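Local coordinates for protein serine proteinase inhibitor 1 (Myxoma virus, PDB 6BJ5) that inhibits serine endopeptidases as a poxvirus member of the serpin family and is important in virulence, at residues Phe79-Val84 against Arg104-Ser109; Asp258-Leu263 against Tyr289-Leu294; Leu73-Leu78 against Leu145-Met150. All coordinates share one frame; numbering follows the deposited sequence.

Interaction 1: residues Phe79-Val84 against Arg104-Ser109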
ATOM      1  N   PHE A  79      19.965   2.523  -3.706  1.00 29.52           N
ATOM      2  CA  PHE A  79      20.976   2.096  -4.666  1.00 29.57           C
ATOM      3  C   PHE A  79      21.422   3.335  -5.423  1.00 31.16           C
ATOM      4  O   PHE A  79      20.678   3.859  -6.261  1.00 33.51           O
ATOM      5  CB  PHE A  79      20.403   1.052  -5.622  1.00 38.91           C
ATOM      6  CG  PHE A  79      19.917  -0.172  -4.931  1.00 46.81           C
ATOM      7  CD1 PHE A  79      20.773  -1.220  -4.663  1.00 38.32           C
ATOM      8  CD2 PHE A  79      18.602  -0.246  -4.485  1.00 47.10           C
ATOM      9  CE1 PHE A  79      20.322  -2.337  -3.991  1.00 41.61           C
ATOM     10  CE2 PHE A  79      18.148  -1.359  -3.812  1.00 42.11           C
ATOM     11  CZ  PHE A  79      19.009  -2.406  -3.562  1.00 44.37           C
ATOM     12  N   VAL A  80      22.621   3.819  -5.134  1.00 28.26           N
ATOM     13  CA  VAL A  80      23.136   4.997  -5.809  1.00 38.28           C
ATOM     14  C   VAL A  80      24.238   4.560  -6.749  1.00 32.69           C
ATOM     15  O   VAL A  80      25.082   3.731  -6.389  1.00 29.29           O
ATOM     16  CB  VAL A  80      23.642   6.052  -4.817  1.00 38.49           C
ATOM     17  CG1 VAL A  80      24.167   7.258  -5.578  1.00 31.63           C
ATOM     18  CG2 VAL A  80      22.502   6.445  -3.919  1.00 41.13           C
ATOM     19  N   ASP A  81      24.233   5.134  -7.947  1.00 31.04           N
ATOM     20  CA  ASP A  81      25.235   4.790  -8.934  1.00 30.46           C
ATOM     21  C   ASP A  81      26.626   5.142  -8.422  1.00 33.40           C
ATOM     22  O   ASP A  81      26.803   6.106  -7.672  1.00 38.26           O
ATOM     23  CB  ASP A  81      24.958   5.503 -10.245  1.00 26.92           C
ATOM     24  CG  ASP A  81      25.850   5.001 -11.351  1.00 35.81           C
ATOM     25  OD1 ASP A  81      25.568   3.922 -11.910  1.00 39.37           O
ATOM     26  OD2 ASP A  81      26.872   5.660 -11.623  1.00 46.85           O
ATOM     27  N   ALA A  82      27.609   4.295  -8.763  1.00 43.64           N
ATOM     28  CA  ALA A  82      28.977   4.480  -8.271  1.00 40.41           C
ATOM     29  C   ALA A  82      29.657   5.737  -8.794  1.00 36.77           C
ATOM     30  O   ALA A  82      30.665   6.145  -8.218  1.00 50.98           O
ATOM     31  CB  ALA A  82      29.845   3.278  -8.625  1.00 36.64           C
ATOM     32  N   SER A  83      29.142   6.360  -9.857  1.00 27.19           N
ATOM     33  CA  SER A  83      29.689   7.649 -10.281  1.00 28.77           C
ATOM     34  C   SER A  83      29.341   8.776  -9.306  1.00 33.69           C
ATOM     35  O   SER A  83      30.061   9.779  -9.250  1.00 40.13           O
ATOM     36  CB  SER A  83      29.213   8.021 -11.690  1.00 43.67           C
ATOM     37  OG  SER A  83      27.850   7.721 -11.913  1.00 52.80           O
ATOM     38  N   VAL A  84      28.232   8.659  -8.573  1.00 35.15           N
ATOM     39  CA  VAL A  84      27.644   9.775  -7.830  1.00 27.31           C
ATOM     40  C   VAL A  84      28.378  10.036  -6.516  1.00 33.76           C
ATOM     41  O   VAL A  84      28.344   9.202  -5.598  1.00 39.21           O
ATOM     42  CB  VAL A  84      26.162   9.504  -7.530  1.00 31.12           C
ATOM     43  CG1 VAL A  84      25.561  10.675  -6.778  1.00 37.08           C
ATOM     44  CG2 VAL A  84      25.394   9.177  -8.792  1.00 28.79           C
ATOM     45  N   ARG A 104      26.331   0.903  -3.728  1.00 55.80           N
ATOM     46  CA  ARG A 104      26.823   1.507  -4.958  1.00 52.27           C
ATOM     47  C   ARG A 104      26.645   0.482  -6.067  1.00 42.99           C
ATOM     48  O   ARG A 104      26.886  -0.714  -5.874  1.00 42.80           O
ATOM     49  CB  ARG A 104      28.290   1.930  -4.846  1.00 45.44           C
ATOM     50  CG  ARG A 104      28.692   2.650  -3.548  1.00 40.71           C
ATOM     51  CD  ARG A 104      27.931   3.905  -3.186  1.00 35.13           C
ATOM     52  NE  ARG A 104      27.838   4.893  -4.244  1.00 37.70           N
ATOM     53  CZ  ARG A 104      28.330   6.123  -4.160  1.00 36.47           C
ATOM     54  NH1 ARG A 104      28.166   6.952  -5.179  1.00 31.90           N
ATOM     55  NH2 ARG A 104      28.986   6.522  -3.072  1.00 32.60           N
ATOM     56  N   VAL A 105      26.201   0.954  -7.227  1.00 38.60           N
ATOM     57  CA  VAL A 105      25.662   0.106  -8.283  1.00 34.46           C
ATOM     58  C   VAL A 105      25.986   0.815  -9.593  1.00 41.90           C
ATOM     59  O   VAL A 105      26.309   2.004  -9.604  1.00 49.25           O
ATOM     60  CB  VAL A 105      24.131  -0.083  -8.068  1.00 41.92           C
ATOM     61  CG1 VAL A 105      23.380   1.079  -8.619  1.00 48.53           C
ATOM     62  CG2 VAL A 105      23.592  -1.377  -8.621  1.00 43.34           C
ATOM     63  N   THR A 106      25.964   0.083 -10.705  1.00 45.97           N
ATOM     64  CA  THR A 106      26.162   0.699 -12.019  1.00 41.96           C
ATOM     65  C   THR A 106      24.868   0.610 -12.801  1.00 35.46           C
ATOM     66  O   THR A 106      24.537  -0.456 -13.326  1.00 31.06           O
ATOM     67  CB  THR A 106      27.275   0.020 -12.815  1.00 41.25           C
ATOM     68  OG1 THR A 106      28.496   0.049 -12.071  1.00 50.57           O
ATOM     69  CG2 THR A 106      27.477   0.759 -14.131  1.00 32.60           C
ATOM     70  N   PHE A 107      24.177   1.731 -12.952  1.00 36.85           N
ATOM     71  CA  PHE A 107      22.861   1.645 -13.574  1.00 53.28           C
ATOM     72  C   PHE A 107      22.865   1.521 -15.096  1.00 67.91           C
ATOM     73  O   PHE A 107      21.791   1.671 -15.690  1.00 76.22           O
ATOM     74  CB  PHE A 107      21.979   2.827 -13.168  1.00 42.16           C
ATOM     75  CG  PHE A 107      21.356   2.673 -11.804  1.00 42.74           C
ATOM     76  CD1 PHE A 107      20.321   1.752 -11.620  1.00 31.90           C
ATOM     77  CD2 PHE A 107      21.755   3.462 -10.725  1.00 43.32           C
ATOM     78  CE1 PHE A 107      19.729   1.585 -10.395  1.00 31.22           C
ATOM     79  CE2 PHE A 107      21.146   3.311  -9.480  1.00 37.81           C
ATOM     80  CZ  PHE A 107      20.145   2.369  -9.317  1.00 34.54           C
ATOM     81  N   ASN A 108      23.992   1.244 -15.747  1.00 77.94           N
ATOM     82  CA  ASN A 108      23.965   1.005 -17.188  1.00 82.92           C
ATOM     83  C   ASN A 108      24.201  -0.465 -17.528  1.00 80.67           C
ATOM     84  O   ASN A 108      23.560  -0.988 -18.448  1.00 88.78           O
ATOM     85  CB  ASN A 108      25.000   1.903 -17.894  1.00 91.21           C
ATOM     86  CG  ASN A 108      25.027   1.734 -19.430  1.00104.69           C
ATOM     87  OD1 ASN A 108      24.486   0.782 -19.994  1.00117.19           O
ATOM     88  ND2 ASN A 108      25.590   2.726 -20.108  1.00101.91           N
ATOM     89  N   SER A 109      25.033  -1.170 -16.757  1.00 68.78           N
ATOM     90  CA  SER A 109      25.337  -2.568 -17.049  1.00 71.07           C
ATOM     91  C   SER A 109      24.086  -3.441 -17.114  1.00 68.89           C
ATOM     92  O   SER A 109      22.969  -2.984 -16.840  1.00 67.27           O
ATOM     93  CB  SER A 109      26.305  -3.134 -16.010  1.00 74.37           C
ATOM     94  OG  SER A 109      25.700  -3.263 -14.732  1.00 75.52           O
TER
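Val80 and Asp81 pair in parallel with Arg104 and Val105 at the edge of the large serpin sheet, where the beta-alpha-beta unit of strand 73-81, helix 88-98 and strand 103-105 closes. Two backbone bonds hold the pair. Val105 N gives a weak bond to Val80 O, and Ala82 N reaches Val105 O at 2.8 Å. The Asp81 side chain bonds to the chain beyond both strands. With CG anti to the backbone N (chi1 -171°), OD1 meets the backbone N of Phe107 at 2.8 Å, a nearly straight bond (165°) close to the C-O axis. OD2 accepts from Ser83 N at 3.0 Å and forms an Asx turn; this donor lies well above the carboxylate plane. The Phe107 ring turns its edge to the other strand: CE2 lies 3.3 Å from Phe79 O, and CD2 lies 3.8 Å from Asp81 CB. Val105 CG1 lies over one face of this ring, offset toward the rim. Val112 and Ile116 of helix 112-120 pack on Val105, and Val112 also on Phe107. One carboxylate thus ties the turn after one strand to the chain leaving the other, and its two backbone N-H partners probably help to stabilise its negative charge.

Interaction 2: residues Asp258-Leu263 against Tyr289-Leu294; sequences DLRDAL and YVTKVL
Asp258 and Leu294 form an antiparallel non-hydrogen-bonded pair where strand 243-258 of the large serpin sheet ends and strand 293-302 begins. The motif is a strand-to-helix junction with a capping bond, since the chain turns at once into helix 260-265. Leu259 N continues the pairing and gives Val293 O a straight bond of 2.8 Å (172°). The Asp258 carboxylate lies at the start of the helix. Its CG is anti to the backbone N (chi1 -173°), which carries OD1 forward to Arg260 N, two residues on, at 3.1 Å. That N-H meets OD1 nearly along the C-O axis. The negative charge would probably interact favourably with this end of the helix. Asp258 also has an apolar neighbour: CD2 of Leu294 rests 3.6 Å from Asp258 CG and also touches its CA.

Val293 is the hydrophobic centre of the contact. It meets Leu259 and Leu263, each at about a right angle. Its CG2 touches Leu263 CD1 at 3.8 Å, while CG1 touches both the same Leu263 CD1 and Leu259 CD1. Leu40 of helix 37-49 packs on both leucines, and Ile314 of strand 305-314 packs on Val293. The sheet, the short helix and helix 37-49 are joined here through aliphatic side chains.

Farther back along 289-294, the chain is still a loop. Arg260 reaches it with an arm extended from CG to NE, and Phe272 packs on the Arg260 side chain. The guanidinium lies edge-on to the backbone: NH1 donates to Thr291 O at 2.9 Å, on a lone pair in the carbonyl plane, with the oxygen only 7° out of the guanidinium plane.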
ATOM      1  N   ASP A 258       1.611   4.209 -10.964  1.00 33.74           N
ATOM      2  CA  ASP A 258       2.514   5.338 -11.155  1.00 37.14           C
ATOM      3  C   ASP A 258       2.022   6.488 -10.293  1.00 30.89           C
ATOM      4  O   ASP A 258       0.946   7.044 -10.549  1.00 28.87           O
ATOM      5  CB  ASP A 258       2.571   5.771 -12.616  1.00 47.45           C
ATOM      6  CG  ASP A 258       3.629   6.828 -12.870  1.00 52.38           C
ATOM      7  OD1 ASP A 258       4.065   7.509 -11.914  1.00 50.75           O
ATOM      8  OD2 ASP A 258       3.999   6.997 -14.050  1.00 59.10           O
ATOM      9  N   LEU A 259       2.822   6.870  -9.306  1.00 24.46           N
ATOM     10  CA  LEU A 259       2.365   7.813  -8.298  1.00 29.92           C
ATOM     11  C   LEU A 259       2.891   9.227  -8.485  1.00 34.31           C
ATOM     12  O   LEU A 259       2.600  10.086  -7.648  1.00 32.82           O
ATOM     13  CB  LEU A 259       2.760   7.301  -6.910  1.00 14.47           C
ATOM     14  CG  LEU A 259       2.402   5.848  -6.629  1.00 12.00           C
ATOM     15  CD1 LEU A 259       3.014   5.491  -5.290  1.00 24.01           C
ATOM     16  CD2 LEU A 259       0.888   5.688  -6.551  1.00 13.16           C
ATOM     17  N   ARG A 260       3.622   9.502  -9.568  1.00 33.66           N
ATOM     18  CA  ARG A 260       4.164  10.841  -9.765  1.00 29.37           C
ATOM     19  C   ARG A 260       3.056  11.871  -9.825  1.00 30.86           C
ATOM     20  O   ARG A 260       3.122  12.912  -9.166  1.00 44.08           O
ATOM     21  CB  ARG A 260       5.007  10.901 -11.034  1.00 33.66           C
ATOM     22  CG  ARG A 260       5.303  12.316 -11.498  1.00 36.19           C
ATOM     23  CD  ARG A 260       6.395  12.334 -12.549  1.00 46.63           C
ATOM     24  NE  ARG A 260       6.666  13.690 -13.005  1.00 54.63           N
ATOM     25  CZ  ARG A 260       7.836  14.107 -13.473  1.00 51.75           C
ATOM     26  NH1 ARG A 260       8.861  13.273 -13.521  1.00 52.58           N
ATOM     27  NH2 ARG A 260       7.983  15.365 -13.873  1.00 53.34           N
ATOM     28  N   ASP A 261       2.032  11.606 -10.626  1.00 32.69           N
ATOM     29  CA  ASP A 261       0.972  12.590 -10.795  1.00 39.58           C
ATOM     30  C   ASP A 261       0.268  12.852  -9.458  1.00 44.51           C
ATOM     31  O   ASP A 261       0.074  14.006  -9.062  1.00 51.89           O
ATOM     32  CB  ASP A 261       0.029  12.103 -11.900  1.00 40.99           C
ATOM     33  CG  ASP A 261      -1.024  13.124 -12.289  1.00 61.06           C
ATOM     34  OD1 ASP A 261      -1.702  13.698 -11.422  1.00 61.58           O
ATOM     35  OD2 ASP A 261      -1.156  13.374 -13.504  1.00 79.88           O
ATOM     36  N   ALA A 262      -0.053  11.787  -8.716  1.00 42.48           N
ATOM     37  CA  ALA A 262      -0.681  11.941  -7.401  1.00 33.74           C
ATOM     38  C   ALA A 262       0.202  12.719  -6.432  1.00 37.61           C
ATOM     39  O   ALA A 262      -0.290  13.570  -5.679  1.00 50.53           O
ATOM     40  CB  ALA A 262      -1.009  10.574  -6.800  1.00 20.85           C
ATOM     41  N   LEU A 263       1.497  12.406  -6.387  1.00 24.96           N
ATOM     42  CA  LEU A 263       2.349  13.071  -5.412  1.00 32.89           C
ATOM     43  C   LEU A 263       2.514  14.542  -5.753  1.00 34.34           C
ATOM     44  O   LEU A 263       2.610  15.380  -4.849  1.00 22.34           O
ATOM     45  CB  LEU A 263       3.703  12.385  -5.321  1.00 21.57           C
ATOM     46  CG  LEU A 263       3.698  11.034  -4.627  1.00 19.94           C
ATOM     47  CD1 LEU A 263       5.033  10.362  -4.884  1.00 25.28           C
ATOM     48  CD2 LEU A 263       3.436  11.161  -3.139  1.00 19.83           C
ATOM     49  N   TYR A 289      17.694  14.016  -8.903  1.00 38.65           N
ATOM     50  CA  TYR A 289      16.294  14.342  -8.737  1.00 38.89           C
ATOM     51  C   TYR A 289      15.480  13.112  -9.076  1.00 44.88           C
ATOM     52  O   TYR A 289      15.991  12.120  -9.600  1.00 53.49           O
ATOM     53  CB  TYR A 289      15.879  15.524  -9.609  1.00 38.33           C
ATOM     54  CG  TYR A 289      16.044  15.229 -11.068  1.00 52.48           C
ATOM     55  CD1 TYR A 289      14.951  14.889 -11.853  1.00 66.51           C
ATOM     56  CD2 TYR A 289      17.299  15.253 -11.655  1.00 50.54           C
ATOM     57  CE1 TYR A 289      15.104  14.604 -13.193  1.00 68.17           C
ATOM     58  CE2 TYR A 289      17.466  14.967 -12.985  1.00 57.91           C
ATOM     59  CZ  TYR A 289      16.366  14.644 -13.754  1.00 64.71           C
ATOM     60  OH  TYR A 289      16.531  14.352 -15.090  1.00 58.66           O
ATOM     61  N   VAL A 290      14.209  13.188  -8.740  1.00 42.84           N
ATOM     62  CA  VAL A 290      13.287  12.080  -8.890  1.00 29.71           C
ATOM     63  C   VAL A 290      12.598  12.176 -10.240  1.00 30.14           C
ATOM     64  O   VAL A 290      12.088  13.236 -10.617  1.00 37.00           O
ATOM     65  CB  VAL A 290      12.264  12.079  -7.751  1.00 23.33           C
ATOM     66  CG1 VAL A 290      11.234  10.986  -7.972  1.00 27.98           C
ATOM     67  CG2 VAL A 290      12.989  11.938  -6.418  1.00 22.64           C
ATOM     68  N   THR A 291      12.580  11.070 -10.971  1.00 30.78           N
ATOM     69  CA  THR A 291      11.832  11.007 -12.217  1.00 31.64           C
ATOM     70  C   THR A 291      10.546  10.211 -12.088  1.00 41.63           C
ATOM     71  O   THR A 291       9.509  10.648 -12.594  1.00 43.84           O
ATOM     72  CB  THR A 291      12.673  10.362 -13.321  1.00 29.89           C
ATOM     73  OG1 THR A 291      14.003  10.900 -13.320  1.00 28.55           O
ATOM     74  CG2 THR A 291      12.011  10.607 -14.661  1.00 37.83           C
ATOM     75  N   LYS A 292      10.567   9.084 -11.367  1.00 35.50           N
ATOM     76  CA  LYS A 292       9.423   8.185 -11.307  1.00 32.78           C
ATOM     77  C   LYS A 292       9.250   7.687  -9.883  1.00 30.72           C
ATOM     78  O   LYS A 292      10.234   7.429  -9.186  1.00 26.63           O
ATOM     79  CB  LYS A 292       9.534   6.983 -12.271  1.00 35.84           C
ATOM     80  CG  LYS A 292       9.891   7.306 -13.715  1.00 40.61           C
ATOM     81  CD  LYS A 292      10.172   6.036 -14.526  1.00 58.40           C
ATOM     82  CE  LYS A 292      11.270   6.249 -15.574  1.00 62.50           C
ATOM     83  NZ  LYS A 292      11.244   5.230 -16.669  1.00 58.47           N
ATOM     84  N   VAL A 293       7.994   7.538  -9.469  1.00 27.22           N
ATOM     85  CA  VAL A 293       7.648   6.828  -8.248  1.00 26.36           C
ATOM     86  C   VAL A 293       6.652   5.753  -8.642  1.00 33.19           C
ATOM     87  O   VAL A 293       5.542   6.060  -9.105  1.00 27.00           O
ATOM     88  CB  VAL A 293       7.055   7.735  -7.163  1.00 28.85           C
ATOM     89  CG1 VAL A 293       6.800   6.901  -5.894  1.00 21.60           C
ATOM     90  CG2 VAL A 293       7.983   8.903  -6.864  1.00 21.48           C
ATOM     91  N   LEU A 294       7.062   4.495  -8.499  1.00 37.11           N
ATOM     92  CA  LEU A 294       6.247   3.354  -8.881  1.00 30.50           C
ATOM     93  C   LEU A 294       6.067   2.412  -7.707  1.00 23.71           C
ATOM     94  O   LEU A 294       7.003   2.183  -6.921  1.00 23.26           O
ATOM     95  CB  LEU A 294       6.864   2.602 -10.057  1.00 32.25           C
ATOM     96  CG  LEU A 294       7.068   3.466 -11.298  1.00 44.23           C
ATOM     97  CD1 LEU A 294       7.639   2.630 -12.437  1.00 44.66           C
ATOM     98  CD2 LEU A 294       5.772   4.163 -11.702  1.00 50.07           C
TER

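Interaction 3: residues Leu73-Leu78 against Leu145-Met150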
ATOM      1  N   LEU A  73       6.880  -7.480   7.756  1.00 47.51           N
ATOM      2  CA  LEU A  73       8.269  -7.214   7.428  1.00 41.60           C
ATOM      3  C   LEU A  73       8.336  -6.025   6.484  1.00 36.67           C
ATOM      4  O   LEU A  73       7.568  -5.938   5.519  1.00 35.26           O
ATOM      5  CB  LEU A  73       8.930  -8.443   6.809  1.00 51.86           C
ATOM      6  CG  LEU A  73       8.949  -9.606   7.814  1.00 69.08           C
ATOM      7  CD1 LEU A  73       9.649 -10.840   7.251  1.00 66.40           C
ATOM      8  CD2 LEU A  73       9.567  -9.176   9.156  1.00 77.75           C
ATOM      9  N   ALA A  74       9.232  -5.097   6.794  1.00 34.18           N
ATOM     10  CA  ALA A  74       9.416  -3.872   6.038  1.00 36.62           C
ATOM     11  C   ALA A  74      10.895  -3.729   5.738  1.00 39.61           C
ATOM     12  O   ALA A  74      11.737  -4.124   6.546  1.00 54.94           O
ATOM     13  CB  ALA A  74       8.912  -2.644   6.813  1.00 36.65           C
ATOM     14  N   LEU A  75      11.218  -3.167   4.576  1.00 39.18           N
ATOM     15  CA  LEU A  75      12.614  -3.091   4.159  1.00 34.50           C
ATOM     16  C   LEU A  75      12.864  -1.796   3.399  1.00 32.84           C
ATOM     17  O   LEU A  75      11.999  -1.312   2.662  1.00 47.88           O
ATOM     18  CB  LEU A  75      13.001  -4.314   3.316  1.00 37.39           C
ATOM     19  CG  LEU A  75      14.382  -4.365   2.655  1.00 52.18           C
ATOM     20  CD1 LEU A  75      14.802  -5.789   2.454  1.00 60.37           C
ATOM     21  CD2 LEU A  75      14.374  -3.670   1.292  1.00 59.73           C
ATOM     22  N   ARG A  76      14.064  -1.238   3.587  1.00 25.72           N
ATOM     23  CA  ARG A  76      14.430   0.036   2.969  1.00 33.39           C
ATOM     24  C   ARG A  76      15.883  -0.001   2.521  1.00 35.43           C
ATOM     25  O   ARG A  76      16.788  -0.199   3.340  1.00 28.67           O
ATOM     26  CB  ARG A  76      14.196   1.201   3.927  1.00 27.47           C
ATOM     27  CG  ARG A  76      12.744   1.415   4.232  1.00 36.96           C
ATOM     28  CD  ARG A  76      12.566   1.788   5.683  1.00 45.68           C
ATOM     29  NE  ARG A  76      11.696   2.940   5.751  1.00 55.55           N
ATOM     30  CZ  ARG A  76      11.599   3.743   6.789  1.00 58.27           C
ATOM     31  NH1 ARG A  76      10.784   4.780   6.729  1.00 71.85           N
ATOM     32  NH2 ARG A  76      12.326   3.503   7.860  1.00 58.69           N
ATOM     33  N   GLU A  77      16.094   0.212   1.221  1.00 32.59           N
ATOM     34  CA  GLU A  77      17.409   0.176   0.607  1.00 28.25           C
ATOM     35  C   GLU A  77      17.485   1.351  -0.352  1.00 25.89           C
ATOM     36  O   GLU A  77      16.461   1.801  -0.881  1.00 21.01           O
ATOM     37  CB  GLU A  77      17.672  -1.137  -0.173  1.00 28.25           C
ATOM     38  CG  GLU A  77      17.511  -2.418   0.633  1.00 32.58           C
ATOM     39  CD  GLU A  77      18.456  -2.525   1.819  1.00 42.67           C
ATOM     40  OE1 GLU A  77      19.662  -2.227   1.686  1.00 43.72           O
ATOM     41  OE2 GLU A  77      17.976  -2.890   2.908  1.00 48.94           O
ATOM     42  N   LEU A  78      18.704   1.854  -0.549  1.00 23.17           N
ATOM     43  CA  LEU A  78      18.990   2.902  -1.514  1.00 19.97           C
ATOM     44  C   LEU A  78      20.145   2.438  -2.397  1.00 22.79           C
ATOM     45  O   LEU A  78      21.186   2.003  -1.895  1.00 21.76           O
ATOM     46  CB  LEU A  78      19.326   4.224  -0.804  1.00 21.55           C
ATOM     47  CG  LEU A  78      19.766   5.399  -1.682  1.00 28.10           C
ATOM     48  CD1 LEU A  78      18.685   5.796  -2.691  1.00 29.05           C
ATOM     49  CD2 LEU A  78      20.182   6.589  -0.829  1.00 20.86           C
ATOM     50  N   LEU A 145      14.119   2.137  -2.519  1.00 24.00           N
ATOM     51  CA  LEU A 145      13.198   1.017  -2.576  1.00 26.53           C
ATOM     52  C   LEU A 145      12.659   0.712  -1.181  1.00 36.28           C
ATOM     53  O   LEU A 145      13.436   0.557  -0.224  1.00 25.95           O
ATOM     54  CB  LEU A 145      13.876  -0.200  -3.204  1.00 26.25           C
ATOM     55  CG  LEU A 145      13.015  -1.457  -3.156  1.00 41.39           C
ATOM     56  CD1 LEU A 145      11.923  -1.356  -4.188  1.00 32.63           C
ATOM     57  CD2 LEU A 145      13.862  -2.688  -3.389  1.00 52.04           C
ATOM     58  N   SER A 146      11.322   0.645  -1.085  1.00 28.82           N
ATOM     59  CA  SER A 146      10.577   0.321   0.133  1.00 30.55           C
ATOM     60  C   SER A 146       9.726  -0.929  -0.107  1.00 33.76           C
ATOM     61  O   SER A 146       8.857  -0.942  -0.992  1.00 31.48           O
ATOM     62  CB  SER A 146       9.684   1.494   0.553  1.00 36.82           C
ATOM     63  OG  SER A 146       8.972   1.228   1.757  1.00 40.79           O
ATOM     64  N   SER A 147       9.951  -1.963   0.699  1.00 21.03           N
ATOM     65  CA  SER A 147       9.252  -3.235   0.564  1.00 22.58           C
ATOM     66  C   SER A 147       8.432  -3.499   1.819  1.00 33.52           C
ATOM     67  O   SER A 147       8.942  -3.347   2.933  1.00 34.90           O
ATOM     68  CB  SER A 147      10.245  -4.369   0.378  1.00 23.85           C
ATOM     69  OG  SER A 147      10.899  -4.226  -0.866  1.00 51.96           O
ATOM     70  N   VAL A 148       7.174  -3.915   1.643  1.00 31.80           N
ATOM     71  CA  VAL A 148       6.291  -4.243   2.757  1.00 31.97           C
ATOM     72  C   VAL A 148       5.730  -5.632   2.508  1.00 30.24           C
ATOM     73  O   VAL A 148       5.271  -5.927   1.396  1.00 29.44           O
ATOM     74  CB  VAL A 148       5.141  -3.228   2.933  1.00 21.68           C
ATOM     75  CG1 VAL A 148       4.351  -3.584   4.159  1.00 18.54           C
ATOM     76  CG2 VAL A 148       5.667  -1.814   3.068  1.00 18.70           C
ATOM     77  N   ARG A 149       5.763  -6.485   3.536  1.00 24.81           N
ATOM     78  CA  ARG A 149       5.228  -7.837   3.405  1.00 31.58           C
ATOM     79  C   ARG A 149       4.400  -8.205   4.625  1.00 33.87           C
ATOM     80  O   ARG A 149       4.766  -7.880   5.760  1.00 27.83           O
ATOM     81  CB  ARG A 149       6.331  -8.879   3.269  1.00 31.71           C
ATOM     82  CG  ARG A 149       7.244  -8.666   2.077  1.00 43.20           C
ATOM     83  CD  ARG A 149       6.675  -9.183   0.778  1.00 43.44           C
ATOM     84  NE  ARG A 149       7.716  -9.190  -0.250  1.00 58.51           N
ATOM     85  CZ  ARG A 149       8.217  -8.108  -0.845  1.00 64.86           C
ATOM     86  NH1 ARG A 149       7.776  -6.891  -0.533  1.00 53.18           N
ATOM     87  NH2 ARG A 149       9.174  -8.251  -1.761  1.00 72.60           N
ATOM     88  N   MET A 150       3.283  -8.881   4.385  1.00 28.46           N
ATOM     89  CA  MET A 150       2.476  -9.394   5.475  1.00 24.89           C
ATOM     90  C   MET A 150       1.851 -10.697   5.022  1.00 38.96           C
ATOM     91  O   MET A 150       1.264 -10.756   3.935  1.00 40.72           O
ATOM     92  CB  MET A 150       1.392  -8.416   5.894  1.00 42.20           C
ATOM     93  CG  MET A 150       0.620  -8.897   7.087  1.00 59.79           C
ATOM     94  SD  MET A 150      -0.758  -7.805   7.296  1.00 76.44           S
ATOM     95  CE  MET A 150      -1.331  -7.812   5.595  1.00 83.00           C
TER
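Leu75 and Ser147 face each other as a hydrogen-bonded pair in two antiparallel strands, 73-81 and 142-153, of the large serpin sheet. Ser147 can be followed outward. Its CB stands 4.0 Å from Leu75 CB, alongside the neighbouring strand, and about as near to Leu75 O. From there OG turns anti to its own carbonyl carbon (chi1 -67°). It passes 4.1 Å from Leu75 CD2, a plain van der Waals approach. The hydroxyl finds its polar partner in Asp311 OD1, on strand 305-314 at the other flank of strand 142-153.

Six backbone bonds hold the two strands together. Leu73, Leu75 and Glu77 each exchange a pair with Arg149, Ser147 and Leu145. Ser147 N reaches Leu75 O at 2.9 Å, and Leu75 N returns to Ser147 O at 2.8 Å. Between these pairs, Ala74 CA sits 3.2 Å from Ser147 O and Ser146 CA 3.3 Å from Leu75 O, as CA-H...O contacts.

The face with Ala74, Arg76, Ser146 and Val148 looks to helix 37-49, where Ser146 OG bonds Gly39 O and Arg76 NH1 bonds Ser42 O. On the face with Leu73, Leu75 and Ser147, Arg149 starts close to Leu73, with the two CB atoms 4.4 Å apart. Its CB also packs on Leu73 O at 3.9 Å. The chain then bends at chi2 (-81°) and leads away from strand 73-81, and NH1 makes a salt bridge with the same Asp311 OD1. Strand 305-314 lies inside the sheet, an arrangement consistent with the loop-inserted form of serpins. One carboxylate oxygen, bound by a hydroxyl and a guanidinium, thus fastens that strand to strand 142-153 in addition to the backbone pairing.

Overall arrangement
From the N terminus, strand 73-81 enters the large sheet and serves two contacts with successive parts of its length. Its first part belongs to interaction 3 and its end to interaction 1. Interaction 1 closes first, when the chain returns through helix 88-98 to strand 103-105. Interaction 3 closes later, when strand 142-153 arrives, so interaction 1 is nested inside its loop. Interaction 2 follows in series and closes the loop from 258-263 to 289-294. Its nearest atoms stay about 7 Å from interaction 3 and about 9 Å from interaction 1. Together they join edge strand 103-105 and strand 142-153 to strand 73-81, and helix 260-265 to the start of strand 293-302.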